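Local atomic coordinates of 3-dehydroshikimate dehydratase (Pseudomonas putida, PDB entry 5HMQ), a protein that catalyses the dehydration of 3-dehydroshikimate to protocatechuate, a divalent-metal-dependent step in the breakdown of quinate and shikimate. Residues Pro215-Met220 with Trp458-Lys463. Residues are numbered along the deposited sequence; the frame is centred on the assembly and turned at random.
Sequences PGQGEM and WVLFYK
The loop around G216 and Q217 lies against one flank of helix 455-465, the CA atoms of Q217 and L460 being the nearest pair, 5.9 Å apart. V459, L460 and K463 all direct their CB atoms at the loop. K463, extended beyond CG, runs alongside the G216 carbonyl and ends in a hydrogen bond of 2.8 Å from its NZ to the O of G216, the donor meeting the C=O at 139° and tilted 25° from the carbonyl plane. CG1 of V459 packs against the same oxygen at 3.9 Å. Here the loop between helices 204-211 and 222-231 of the metal-dependent TIM barrel meets a helix of the second VOC module, joining the two fused domains. G216 has a positive phi (100°), where a CB would press on the O of P215, and its N-H is bonded to OD2 of D196. Q217 slants across L460, with NE2 3.9 Å from CB of L460; its OE1 accepts a hydrogen bond from the N of F214, while NE2 bonds weakly to the O of D456. L460, its CG trans to the amide nitrogen, reaches CD1 to 4.1 Å from the O of P215 and also touches R261 and S262 of helix 252-276.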
loop_
_atom_site.group_PDB
_atom_site.type_symbol
_atom_site.label_atom_id
_atom_site.label_comp_id
_atom_site.label_asym_id
_atom_site.label_seq_id
_atom_site.Cartn_x
_atom_site.Cartn_y
_atom_site.Cartn_z
ATOM N N PRO C 215 14.758 -2.762 11.441
ATOM C CA PRO C 215 15.267 -3.868 12.267
ATOM C C PRO C 215 14.149 -4.706 12.865
ATOM O O PRO C 215 13.222 -4.187 13.490
ATOM C CB PRO C 215 16.073 -3.149 13.352
ATOM C CG PRO C 215 16.516 -1.884 12.713
ATOM C CD PRO C 215 15.439 -1.490 11.737
ATOM N N GLY C 216 14.234 -6.017 12.654
ATOM C CA GLY C 216 13.229 -6.945 13.106
ATOM C C GLY C 216 12.254 -7.378 12.031
ATOM O O GLY C 216 11.601 -8.417 12.189
ATOM N N GLN C 217 12.144 -6.616 10.944
ATOM C CA GLN C 217 11.257 -6.961 9.843
ATOM C C GLN C 217 11.924 -7.850 8.802
ATOM O O GLN C 217 11.227 -8.396 7.940
ATOM C CB GLN C 217 10.732 -5.683 9.175
ATOM C CG GLN C 217 9.928 -4.794 10.115
ATOM C CD GLN C 217 9.513 -3.483 9.477
ATOM O OE1 GLN C 217 10.181 -2.978 8.575
ATOM N NE2 GLN C 217 8.406 -2.920 9.946
ATOM N N GLY C 218 13.244 -8.003 8.854
ATOM C CA GLY C 218 13.936 -8.894 7.944
ATOM C C GLY C 218 14.524 -10.064 8.703
ATOM O O GLY C 218 13.993 -10.449 9.748
ATOM N N GLU C 219 15.615 -10.642 8.201
ATOM C CA GLU C 219 16.216 -11.801 8.852
ATOM C C GLU C 219 17.708 -11.608 9.102
ATOM O O GLU C 219 18.425 -12.591 9.315
ATOM C CB GLU C 219 15.957 -13.078 8.048
ATOM C CG GLU C 219 15.913 -12.875 6.553
ATOM C CD GLU C 219 15.163 -13.981 5.836
ATOM O OE1 GLU C 219 14.605 -14.867 6.516
ATOM O OE2 GLU C 219 15.129 -13.964 4.588
HETATM N N MSE C 220 18.188 -10.370 9.085
HETATM C CA MSE C 220 19.575 -10.087 9.434
HETATM C C MSE C 220 19.725 -9.928 10.943
HETATM O O MSE C 220 18.767 -9.592 11.640
HETATM C CB MSE C 220 20.070 -8.831 8.716
HETATM C CG MSE C 220 20.285 -9.022 7.226
HETATM SE SE MSE C 220 20.735 -7.363 6.306
HETATM C CE MSE C 220 21.312 -8.117 4.602
ATOM N N TRP C 458 3.007 -5.466 10.835
ATOM C CA TRP C 458 2.451 -6.474 11.735
ATOM C C TRP C 458 3.548 -7.335 12.348
ATOM O O TRP C 458 3.472 -7.705 13.526
ATOM C CB TRP C 458 1.442 -7.353 10.997
ATOM C CG TRP C 458 0.067 -6.770 10.886
ATOM C CD1 TRP C 458 -0.355 -5.831 9.994
ATOM C CD2 TRP C 458 -1.074 -7.103 11.690
ATOM N NE1 TRP C 458 -1.687 -5.553 10.195
ATOM C CE2 TRP C 458 -2.151 -6.322 11.230
ATOM C CE3 TRP C 458 -1.287 -7.985 12.755
ATOM C CZ2 TRP C 458 -3.422 -6.393 11.798
ATOM C CZ3 TRP C 458 -2.550 -8.057 13.317
ATOM C CH2 TRP C 458 -3.601 -7.265 12.838
ATOM N N VAL C 459 4.566 -7.681 11.557
ATOM C CA VAL C 459 5.665 -8.499 12.067
ATOM C C VAL C 459 6.358 -7.789 13.222
ATOM O O VAL C 459 6.583 -8.372 14.289
ATOM C CB VAL C 459 6.654 -8.835 10.937
ATOM C CG1 VAL C 459 7.921 -9.455 11.508
ATOM C CG2 VAL C 459 6.009 -9.771 9.925
ATOM N N LEU C 460 6.702 -6.513 13.025
ATOM C CA LEU C 460 7.344 -5.743 14.086
ATOM C C LEU C 460 6.410 -5.559 15.275
ATOM O O LEU C 460 6.856 -5.550 16.429
ATOM C CB LEU C 460 7.808 -4.391 13.545
ATOM C CG LEU C 460 8.406 -3.420 14.559
ATOM C CD1 LEU C 460 9.569 -4.061 15.293
ATOM C CD2 LEU C 460 8.855 -2.154 13.858
ATOM N N PHE C 461 5.111 -5.407 15.012
ATOM C CA PHE C 461 4.138 -5.255 16.090
ATOM C C PHE C 461 4.188 -6.442 17.045
ATOM O O PHE C 461 4.263 -6.269 18.268
ATOM C CB PHE C 461 2.737 -5.086 15.490
ATOM C CG PHE C 461 1.619 -5.152 16.495
ATOM C CD1 PHE C 461 1.227 -4.021 17.193
ATOM C CD2 PHE C 461 0.937 -6.340 16.717
ATOM C CE1 PHE C 461 0.193 -4.079 18.109
ATOM C CE2 PHE C 461 -0.097 -6.405 17.631
ATOM C CZ PHE C 461 -0.471 -5.272 18.328
ATOM N N TYR C 462 4.166 -7.661 16.502
ATOM C CA TYR C 462 4.151 -8.850 17.345
ATOM C C TYR C 462 5.532 -9.162 17.914
ATOM O O TYR C 462 5.641 -9.637 19.050
ATOM C CB TYR C 462 3.600 -10.043 16.563
ATOM C CG TYR C 462 2.097 -10.179 16.673
ATOM C CD1 TYR C 462 1.508 -10.644 17.843
ATOM C CD2 TYR C 462 1.267 -9.838 15.612
ATOM C CE1 TYR C 462 0.135 -10.769 17.954
ATOM C CE2 TYR C 462 -0.110 -9.958 15.714
ATOM C CZ TYR C 462 -0.669 -10.427 16.887
ATOM O OH TYR C 462 -2.036 -10.551 16.998
ATOM N N LYS C 463 6.595 -8.915 17.143
ATOM C CA LYS C 463 7.939 -9.170 17.653
ATOM C C LYS C 463 8.270 -8.276 18.842
ATOM O O LYS C 463 8.897 -8.726 19.807
ATOM C CB LYS C 463 8.982 -8.981 16.552
ATOM C CG LYS C 463 9.179 -10.179 15.646
ATOM C CD LYS C 463 10.380 -9.962 14.738
ATOM C CE LYS C 463 10.793 -11.242 14.032
ATOM N NZ LYS C 463 11.964 -11.021 13.138
#